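Local coordinates for beta-galactosidase BgaB (Bifidobacterium adolescentis, PDB 5VYM), which hydrolyses beta-galactosides to release terminal non-reducing beta-D-galactose, with high activity on Gal(beta1-4)Gal-containing oligosaccharides, and is represented here by its trimerisation domain, at residues B[76-81]-B[167-172]; B[149-154]-B[222-227]; B[194-199]-B[205-210]. All coordinates share one frame; numbering follows the deposited sequence.

Contact 1: B[76-81]-B[167-172]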
loop_
_atom_site.group_PDB
_atom_site.type_symbol
_atom_site.label_atom_id
_atom_site.label_comp_id
_atom_site.label_asym_id
_atom_site.label_seq_id
_atom_site.Cartn_x
_atom_site.Cartn_y
_atom_site.Cartn_z
ATOM N N ASP B 76 11.246 6.718 -0.286
ATOM C CA ASP B 76 10.924 6.956 -1.690
ATOM C C ASP B 76 9.764 6.081 -2.148
ATOM O O ASP B 76 8.930 6.521 -2.949
ATOM C CB ASP B 76 12.159 6.729 -2.562
ATOM C CG ASP B 76 13.141 7.887 -2.497
ATOM O OD1 ASP B 76 12.722 9.003 -2.119
ATOM O OD2 ASP B 76 14.327 7.684 -2.830
ATOM N N THR B 77 9.692 4.842 -1.658
ATOM C CA THR B 77 8.523 4.013 -1.937
ATOM C C THR B 77 7.264 4.649 -1.360
ATOM O O THR B 77 6.190 4.593 -1.971
ATOM C CB THR B 77 8.726 2.604 -1.374
ATOM O OG1 THR B 77 9.960 2.065 -1.861
ATOM C CG2 THR B 77 7.589 1.689 -1.800
ATOM N N GLN B 78 7.385 5.276 -0.187
ATOM C CA GLN B 78 6.254 5.987 0.400
ATOM C C GLN B 78 5.863 7.194 -0.443
ATOM O O GLN B 78 4.675 7.516 -0.562
ATOM C CB GLN B 78 6.592 6.413 1.830
ATOM C CG GLN B 78 5.458 7.117 2.558
ATOM C CD GLN B 78 4.251 6.225 2.759
ATOM O OE1 GLN B 78 4.376 5.080 3.194
ATOM N NE2 GLN B 78 3.072 6.741 2.433
ATOM N N ARG B 79 6.847 7.877 -1.037
ATOM C CA ARG B 79 6.535 9.014 -1.900
ATOM C C ARG B 79 5.734 8.577 -3.118
ATOM O O ARG B 79 4.820 9.284 -3.557
ATOM C CB ARG B 79 7.819 9.722 -2.331
ATOM C CG ARG B 79 8.544 10.458 -1.215
ATOM C CD ARG B 79 9.874 11.007 -1.708
ATOM N NE ARG B 79 9.698 12.004 -2.759
ATOM C CZ ARG B 79 10.618 12.294 -3.674
ATOM N NH1 ARG B 79 11.780 11.652 -3.675
ATOM N NH2 ARG B 79 10.375 13.217 -4.594
ATOM N N LEU B 80 6.064 7.411 -3.680
ATOM C CA LEU B 80 5.288 6.883 -4.798
ATOM C C LEU B 80 3.872 6.523 -4.365
ATOM O O LEU B 80 2.908 6.797 -5.088
ATOM C CB LEU B 80 5.986 5.662 -5.396
ATOM C CG LEU B 80 7.321 5.895 -6.103
ATOM C CD1 LEU B 80 7.960 4.565 -6.457
ATOM C CD2 LEU B 80 7.125 6.743 -7.347
ATOM N N ALA B 81 3.728 5.911 -3.186
ATOM C CA ALA B 81 2.403 5.539 -2.705
ATOM C C ALA B 81 1.543 6.770 -2.453
ATOM O O ALA B 81 0.362 6.794 -2.816
ATOM C CB ALA B 81 2.519 4.694 -1.438
ATOM N N ASN B 167 4.972 4.091 13.971
ATOM C CA ASN B 167 5.727 5.184 13.372
ATOM C C ASN B 167 4.971 5.699 12.158
ATOM O O ASN B 167 4.524 4.911 11.321
ATOM C CB ASN B 167 7.137 4.740 12.974
ATOM C CG ASN B 167 8.011 4.440 14.175
ATOM O OD1 ASN B 167 8.188 3.283 14.554
ATOM N ND2 ASN B 167 8.553 5.487 14.787
ATOM N N VAL B 168 4.835 7.018 12.069
ATOM C CA VAL B 168 4.093 7.649 10.984
ATOM C C VAL B 168 4.980 7.726 9.749
ATOM O O VAL B 168 6.142 8.144 9.829
ATOM C CB VAL B 168 3.601 9.042 11.406
ATOM C CG1 VAL B 168 2.900 9.732 10.252
ATOM C CG2 VAL B 168 2.678 8.931 12.609
ATOM N N THR B 169 4.434 7.325 8.601
ATOM C CA THR B 169 5.181 7.290 7.349
ATOM C C THR B 169 4.608 8.178 6.255
ATOM O O THR B 169 5.377 8.702 5.447
ATOM C CB THR B 169 5.267 5.851 6.812
ATOM O OG1 THR B 169 3.946 5.333 6.603
ATOM C CG2 THR B 169 6.008 4.956 7.791
ATOM N N GLY B 170 3.291 8.360 6.200
ATOM C CA GLY B 170 2.701 9.134 5.121
ATOM C C GLY B 170 3.032 10.613 5.237
ATOM O O GLY B 170 3.079 11.178 6.331
ATOM N N GLU B 171 3.268 11.243 4.083
ATOM C CA GLU B 171 3.583 12.669 4.066
ATOM C C GLU B 171 2.444 13.492 4.646
ATOM O O GLU B 171 2.676 14.478 5.355
ATOM C CB GLU B 171 3.883 13.132 2.641
ATOM C CG GLU B 171 5.006 12.384 1.952
ATOM C CD GLU B 171 5.105 12.736 0.481
ATOM O OE1 GLU B 171 4.446 13.710 0.058
ATOM O OE2 GLU B 171 5.836 12.037 -0.252
ATOM N N HIS B 172 1.205 13.102 4.357
ATOM C CA HIS B 172 0.028 13.845 4.778
ATOM C C HIS B 172 -0.663 13.221 5.983
ATOM O O HIS B 172 -1.773 13.632 6.328
ATOM C CB HIS B 172 -0.954 13.970 3.612
ATOM C CG HIS B 172 -0.326 14.476 2.352
ATOM N ND1 HIS B 172 0.380 13.661 1.493
ATOM C CD2 HIS B 172 -0.287 15.716 1.811
ATOM C CE1 HIS B 172 0.822 14.377 0.473
ATOM N NE2 HIS B 172 0.430 15.627 0.643
HETATM O O HOH W 1 4.899 12.076 -3.473
#

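Contact 2: B[149-154]-B[222-227]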
loop_
_atom_site.group_PDB
_atom_site.type_symbol
_atom_site.label_atom_id
_atom_site.label_comp_id
_atom_site.label_asym_id
_atom_site.label_seq_id
_atom_site.Cartn_x
_atom_site.Cartn_y
_atom_site.Cartn_z
ATOM N N ASP B 149 -2.706 17.919 18.388
ATOM C CA ASP B 149 -3.225 19.129 17.769
ATOM C C ASP B 149 -3.459 20.175 18.862
ATOM O O ASP B 149 -2.888 20.088 19.952
ATOM C CB ASP B 149 -4.487 18.802 16.961
ATOM C CG ASP B 149 -5.542 18.069 17.781
ATOM O OD1 ASP B 149 -5.343 17.881 18.999
ATOM O OD2 ASP B 149 -6.575 17.675 17.198
ATOM N N ASP B 150 -4.296 21.174 18.587
ATOM C CA ASP B 150 -4.631 22.198 19.567
ATOM C C ASP B 150 -6.041 22.037 20.118
ATOM O O ASP B 150 -6.518 22.912 20.849
ATOM C CB ASP B 150 -4.457 23.591 18.958
ATOM C CG ASP B 150 -3.004 23.929 18.679
ATOM O OD1 ASP B 150 -2.123 23.398 19.389
ATOM O OD2 ASP B 150 -2.744 24.726 17.754
ATOM N N SER B 151 -6.721 20.938 19.784
ATOM C CA SER B 151 -8.079 20.734 20.273
ATOM C C SER B 151 -8.098 20.390 21.756
ATOM O O SER B 151 -9.091 20.669 22.438
ATOM C CB SER B 151 -8.768 19.632 19.467
ATOM O OG SER B 151 -8.090 18.396 19.612
ATOM N N ALA B 152 -7.023 19.784 22.267
ATOM C CA ALA B 152 -6.940 19.368 23.668
ATOM C C ALA B 152 -8.090 18.437 24.039
ATOM O O ALA B 152 -8.556 18.424 25.181
ATOM C CB ALA B 152 -6.898 20.579 24.605
ATOM N N ALA B 153 -8.553 17.649 23.066
ATOM C CA ALA B 153 -9.726 16.806 23.266
ATOM C C ALA B 153 -9.395 15.572 24.096
ATOM O O ALA B 153 -10.057 15.296 25.102
ATOM C CB ALA B 153 -10.311 16.401 21.913
ATOM N N LEU B 154 -8.376 14.819 23.691
ATOM C CA LEU B 154 -8.018 13.573 24.352
ATOM C C LEU B 154 -7.085 13.774 25.539
ATOM O O LEU B 154 -6.526 12.794 26.043
ATOM C CB LEU B 154 -7.378 12.611 23.347
ATOM C CG LEU B 154 -8.272 12.178 22.183
ATOM C CD1 LEU B 154 -7.558 11.162 21.304
ATOM C CD2 LEU B 154 -9.587 11.618 22.700
ATOM N N ARG B 222 -16.707 12.143 19.757
ATOM C CA ARG B 222 -17.335 13.458 19.680
ATOM C C ARG B 222 -16.404 14.490 19.056
ATOM O O ARG B 222 -16.867 15.414 18.378
ATOM C CB ARG B 222 -17.778 13.899 21.076
ATOM C CG ARG B 222 -18.691 15.109 21.102
ATOM C CD ARG B 222 -19.215 15.336 22.510
ATOM N NE ARG B 222 -20.128 14.276 22.928
ATOM C CZ ARG B 222 -20.333 13.922 24.193
ATOM N NH1 ARG B 222 -19.677 14.535 25.168
ATOM N NH2 ARG B 222 -21.187 12.949 24.482
ATOM N N ALA B 223 -15.094 14.340 19.256
ATOM C CA ALA B 223 -14.139 15.304 18.719
ATOM C C ALA B 223 -13.912 15.119 17.221
ATOM O O ALA B 223 -13.754 16.104 16.492
ATOM C CB ALA B 223 -12.810 15.199 19.469
ATOM N N TYR B 224 -13.894 13.876 16.741
ATOM C CA TYR B 224 -13.473 13.599 15.374
ATOM C C TYR B 224 -14.483 12.826 14.539
ATOM O O TYR B 224 -14.516 13.014 13.320
ATOM C CB TYR B 224 -12.147 12.821 15.374
ATOM C CG TYR B 224 -11.018 13.523 16.097
ATOM C CD1 TYR B 224 -10.387 14.623 15.534
ATOM C CD2 TYR B 224 -10.573 13.075 17.335
ATOM C CE1 TYR B 224 -9.353 15.265 16.187
ATOM C CE2 TYR B 224 -9.538 13.709 17.994
ATOM C CZ TYR B 224 -8.933 14.804 17.416
ATOM O OH TYR B 224 -7.902 15.439 18.069
ATOM N N LEU B 225 -15.305 11.967 15.144
ATOM C CA LEU B 225 -16.127 11.034 14.382
ATOM C C LEU B 225 -17.626 11.264 14.541
ATOM O O LEU B 225 -18.416 10.413 14.117
ATOM C CB LEU B 225 -15.789 9.592 14.775
ATOM C CG LEU B 225 -14.314 9.194 14.701
ATOM C CD1 LEU B 225 -14.125 7.754 15.154
ATOM C CD2 LEU B 225 -13.772 9.395 13.295
ATOM N N ALA B 226 -18.043 12.379 15.132
ATOM C CA ALA B 226 -19.452 12.644 15.372
ATOM C C ALA B 226 -20.031 13.493 14.243
ATOM O O ALA B 226 -19.338 13.891 13.304
ATOM C CB ALA B 226 -19.646 13.322 16.729
ATOM N N ALA B 227 -21.328 13.773 14.342
ATOM C CA ALA B 227 -22.023 14.589 13.352
ATOM C C ALA B 227 -22.084 16.048 13.791
ATOM O O ALA B 227 -21.407 16.906 13.226
ATOM C CB ALA B 227 -23.422 14.051 13.109
#

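Contact 3: B[194-199]-B[205-210]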
loop_
_atom_site.group_PDB
_atom_site.type_symbol
_atom_site.label_atom_id
_atom_site.label_comp_id
_atom_site.label_asym_id
_atom_site.label_seq_id
_atom_site.Cartn_x
_atom_site.Cartn_y
_atom_site.Cartn_z
ATOM N N ALA B 194 -0.439 7.796 19.090
ATOM C CA ALA B 194 -1.544 7.012 19.626
ATOM C C ALA B 194 -2.783 7.044 18.744
ATOM O O ALA B 194 -3.449 6.017 18.586
ATOM C CB ALA B 194 -1.913 7.506 21.030
ATOM N N VAL B 195 -3.109 8.203 18.171
ATOM C CA VAL B 195 -4.239 8.356 17.260
ATOM C C VAL B 195 -3.770 9.170 16.062
ATOM O O VAL B 195 -3.259 10.283 16.226
ATOM C CB VAL B 195 -5.445 9.042 17.926
ATOM C CG1 VAL B 195 -6.560 9.239 16.914
ATOM C CG2 VAL B 195 -5.937 8.232 19.119
ATOM N N THR B 196 -3.937 8.619 14.862
ATOM C CA THR B 196 -3.536 9.277 13.627
ATOM C C THR B 196 -4.652 9.156 12.601
ATOM O O THR B 196 -5.515 8.280 12.691
ATOM C CB THR B 196 -2.257 8.671 13.031
ATOM O OG1 THR B 196 -2.533 7.344 12.565
ATOM C CG2 THR B 196 -1.139 8.624 14.063
ATOM N N ARG B 197 -4.615 10.047 11.613
ATOM C CA ARG B 197 -5.489 9.959 10.453
ATOM C C ARG B 197 -4.677 10.288 9.212
ATOM O O ARG B 197 -3.738 11.088 9.260
ATOM C CB ARG B 197 -6.706 10.893 10.567
ATOM C CG ARG B 197 -6.375 12.375 10.642
ATOM C CD ARG B 197 -7.635 13.184 10.910
ATOM N NE ARG B 197 -7.359 14.599 11.141
ATOM C CZ ARG B 197 -8.258 15.470 11.588
ATOM N NH1 ARG B 197 -9.494 15.071 11.860
ATOM N NH2 ARG B 197 -7.921 16.740 11.771
ATOM N N ASN B 198 -5.041 9.653 8.095
ATOM C CA ASN B 198 -4.282 9.768 6.860
ATOM C C ASN B 198 -5.251 9.830 5.685
ATOM O O ASN B 198 -6.177 9.002 5.604
ATOM C CB ASN B 198 -3.320 8.585 6.701
ATOM C CG ASN B 198 -2.498 8.663 5.430
ATOM O OD1 ASN B 198 -1.957 9.713 5.087
ATOM N ND2 ASN B 198 -2.403 7.544 4.719
ATOM N N PRO B 199 -5.083 10.787 4.774
ATOM C CA PRO B 199 -5.923 10.803 3.572
ATOM C C PRO B 199 -5.538 9.680 2.622
ATOM O O PRO B 199 -4.357 9.399 2.406
ATOM C CB PRO B 199 -5.641 12.180 2.961
ATOM C CG PRO B 199 -4.285 12.532 3.456
ATOM C CD PRO B 199 -4.188 11.954 4.838
ATOM N N ALA B 205 -8.375 7.503 6.668
ATOM C CA ALA B 205 -8.135 6.300 7.459
ATOM C C ALA B 205 -7.555 6.704 8.804
ATOM O O ALA B 205 -6.480 7.306 8.862
ATOM C CB ALA B 205 -7.193 5.334 6.736
ATOM N N TYR B 206 -8.266 6.376 9.878
ATOM C CA TYR B 206 -7.819 6.641 11.236
ATOM C C TYR B 206 -7.177 5.393 11.827
ATOM O O TYR B 206 -7.560 4.265 11.506
ATOM C CB TYR B 206 -8.985 7.079 12.128
ATOM C CG TYR B 206 -9.448 8.506 11.932
ATOM C CD1 TYR B 206 -10.116 8.892 10.778
ATOM C CD2 TYR B 206 -9.241 9.463 12.920
ATOM C CE1 TYR B 206 -10.550 10.196 10.603
ATOM C CE2 TYR B 206 -9.672 10.768 12.755
ATOM C CZ TYR B 206 -10.327 11.129 11.596
ATOM O OH TYR B 206 -10.757 12.427 11.432
ATOM N N PHE B 207 -6.197 5.607 12.702
ATOM C CA PHE B 207 -5.571 4.533 13.460
ATOM C C PHE B 207 -5.699 4.846 14.943
ATOM O O PHE B 207 -5.262 5.910 15.395
ATOM C CB PHE B 207 -4.102 4.357 13.072
ATOM C CG PHE B 207 -3.377 3.342 13.909
ATOM C CD1 PHE B 207 -3.583 1.985 13.715
ATOM C CD2 PHE B 207 -2.491 3.744 14.895
ATOM C CE1 PHE B 207 -2.919 1.049 14.486
ATOM C CE2 PHE B 207 -1.822 2.816 15.669
ATOM C CZ PHE B 207 -2.038 1.466 15.466
ATOM N N VAL B 208 -6.302 3.928 15.692
ATOM C CA VAL B 208 -6.454 4.048 17.137
ATOM C C VAL B 208 -5.580 2.965 17.758
ATOM O O VAL B 208 -5.946 1.784 17.769
ATOM C CB VAL B 208 -7.917 3.915 17.576
ATOM C CG1 VAL B 208 -8.047 4.140 19.075
ATOM C CG2 VAL B 208 -8.796 4.893 16.804
ATOM N N GLY B 209 -4.421 3.363 18.277
ATOM C CA GLY B 209 -3.413 2.431 18.732
ATOM C C GLY B 209 -3.505 1.973 20.168
ATOM O O GLY B 209 -2.633 1.225 20.620
ATOM N N CYS B 210 -4.528 2.387 20.909
ATOM C CA CYS B 210 -4.663 1.992 22.301
ATOM C C CYS B 210 -6.126 1.735 22.617
ATOM O O CYS B 210 -7.028 2.190 21.910
ATOM C CB CYS B 210 -4.101 3.058 23.250
ATOM S SG CYS B 210 -4.875 4.677 23.077
HETATM O O HOH W 2 -3.973 7.038 10.183
#

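Contact 1: B[76-81]-B[167-172]
Gln-78 reaches from helix 74-85 to the loop at Thr-169 and Gly-170, and its side chain meets that of Thr-169 at about a right angle. CG of Gln-78 lies anti to the backbone N (chi1 -178°), which sends the chain out from the helix. A bend at chi2 then turns the amide alongside the loop. CG of Gln-78 touches the carbonyl O of Thr-169 at 3.3 Å. The two ends of the amide serve different neighbours. OE1 of Gln-78 is 3.4 Å from OG1 of Thr-169, a weak hydrogen bond; the same proton also has Gly-123 O of the second subunit within reach, so its choice is not settled. NE2 of Gln-78 packs on CA of Gly-170 at 3.6 Å. OD2 of Asp-82, one turn on in the same helix, accepts the backbone N-H of Glu-171 and, weakly, NE2 of Gln-78, which links loop to helix.

One residue further along, Arg-79 and Glu-171 meet at a slant. Glu-171 brings OE2 against the aliphatic base of the arginine, 3.3 Å from CG of Arg-79. Their charged groups do not pair. The guanidinium is turned back along the helix, where NH1 of Arg-79 bonds OD1 of Asp-76 at 3.2 Å in a salt bridge. NH1 approaches from above the carboxylate plane of Asp-76, while OD1 lies in the guanidinium plane. Tyr-56 O and Leu-54 O also accept from Arg-79. A water donates to the carbonyl O of Arg-79 at 2.8 Å and weakly to OE2 of Glu-171.

This is polar helix-to-loop packing at the surface. It joins a helix beside the parallel sheet of the glutaminase-like trimerisation domain to the loop leading into strand 174-180.

Contact 2: B[149-154]-B[222-227]
Tyr-224 donates its phenolic proton to Asp-149, and this bond carries the contact. OH of Tyr-224 lies 2.7 Å from OD2 of Asp-149. It arrives on the syn side of the carboxylate, 25° out of its plane. OD2 in turn sits at the edge of the tyrosine ring, close to the ring plane. The two side chains come from opposite directions, and the planes of carboxylate and ring are 24° apart. OG of Ser-151 stands beside the same hydroxyl, 3.3 Å from OH of Tyr-224.

The next shell steadies the acceptor only lightly. Ser-151 sits two residues after Asp-149, and its OG is 2.9 Å from OD1 of Asp-149. Its hydroxyl can give only a weak bond, to one or other carboxylate oxygen. The backbone N of Ser-151 also bonds OD1 of Asp-149. This is the pattern of an Asx turn, though its bond is long and weak.

Beside the polar pair, CB of Ala-153 packs on CB of Ala-223 at 3.7 Å. The methyl of Ala-223 also lies over one face of the Tyr-224 ring, toward its rim. Further out, Leu-176 of strand 174-180 touches both Asp-149 and Tyr-224, and Arg-197 packs on the tyrosine.

The arrangement is a surface helix-to-loop contact: the C-terminal end of helix 214-225 is tied to the connection between strands 143-147 and 158-163 of the antiparallel sheet.

Contact 3: B[194-199]-B[205-210]
Arg-197 and Tyr-206 form the tightest side-chain pairing between these two antiparallel strands. They are a non-hydrogen-bonded pair whose CA atoms are 4.1 Å apart. Their side chains run side by side. CB of Arg-197 lies over the centre of the tyrosine ring in a CH-pi contact, 3.6 Å from the centroid of the Tyr-206 ring. A chi1 of 62° and an extended chain carry CD and the guanidinium of Arg-197 along the ring to its hydroxyl. There NH1 of Arg-197 donates to OH of Tyr-206 at 3.0 Å, with the oxygen in the guanidinium plane. NE of Arg-197 also bonds OE1 of Gln-174, which further fixes the group.

Five backbone hydrogen bonds join the segments. Thr-196 and Phe-207 exchange two, and Asn-198 and Ala-205 exchange two more. At the far end N of Gly-209 donates to O of Ala-194 at 2.8 Å, and the same N lies over one face of the Phe-207 ring.

On the face of Thr-196, Asn-198, Ala-205 and Phe-207 the link across the strands is partly made by a water. OG1 of Thr-196 lies 3.4 Å from CB of Phe-207 and gives its proton to this water, which donates to O of Ala-205. ND2 of Asn-198 donates to O of Met-121 of the second subunit. At the exposed end of the strand Pro-199 packs on His-172.

Ala-194 and Val-195 form a classic beta bulge opposite Ala-177 of strand 174-180. Helix 214-225 packs on the face bearing Val-195, Arg-197 and Tyr-206, and strand 203-208 pairs in parallel with a strand of the second subunit.

In the fold
From the N terminus, the chain lays down three strands of the parallel sheet, then helix 74-85 with the first half of contact 1, then the last strand, 89-93. The loop 149-154 opens contact 2 before residues 167-172 close contact 1, so these two contacts cross. Contact 3 follows, a short hairpin in series after contact 1 and nested inside contact 2. Contact 1 joins the parallel-sheet half to the antiparallel half. Contact 3 pairs the last two strands of the antiparallel sheet, and contact 2 ties helix 214-225 to the loop between strands 143-147 and 158-163. Contact 3 touches both others, through Pro-199 on His-172 and Tyr-224 on Arg-197. All three border the second subunit.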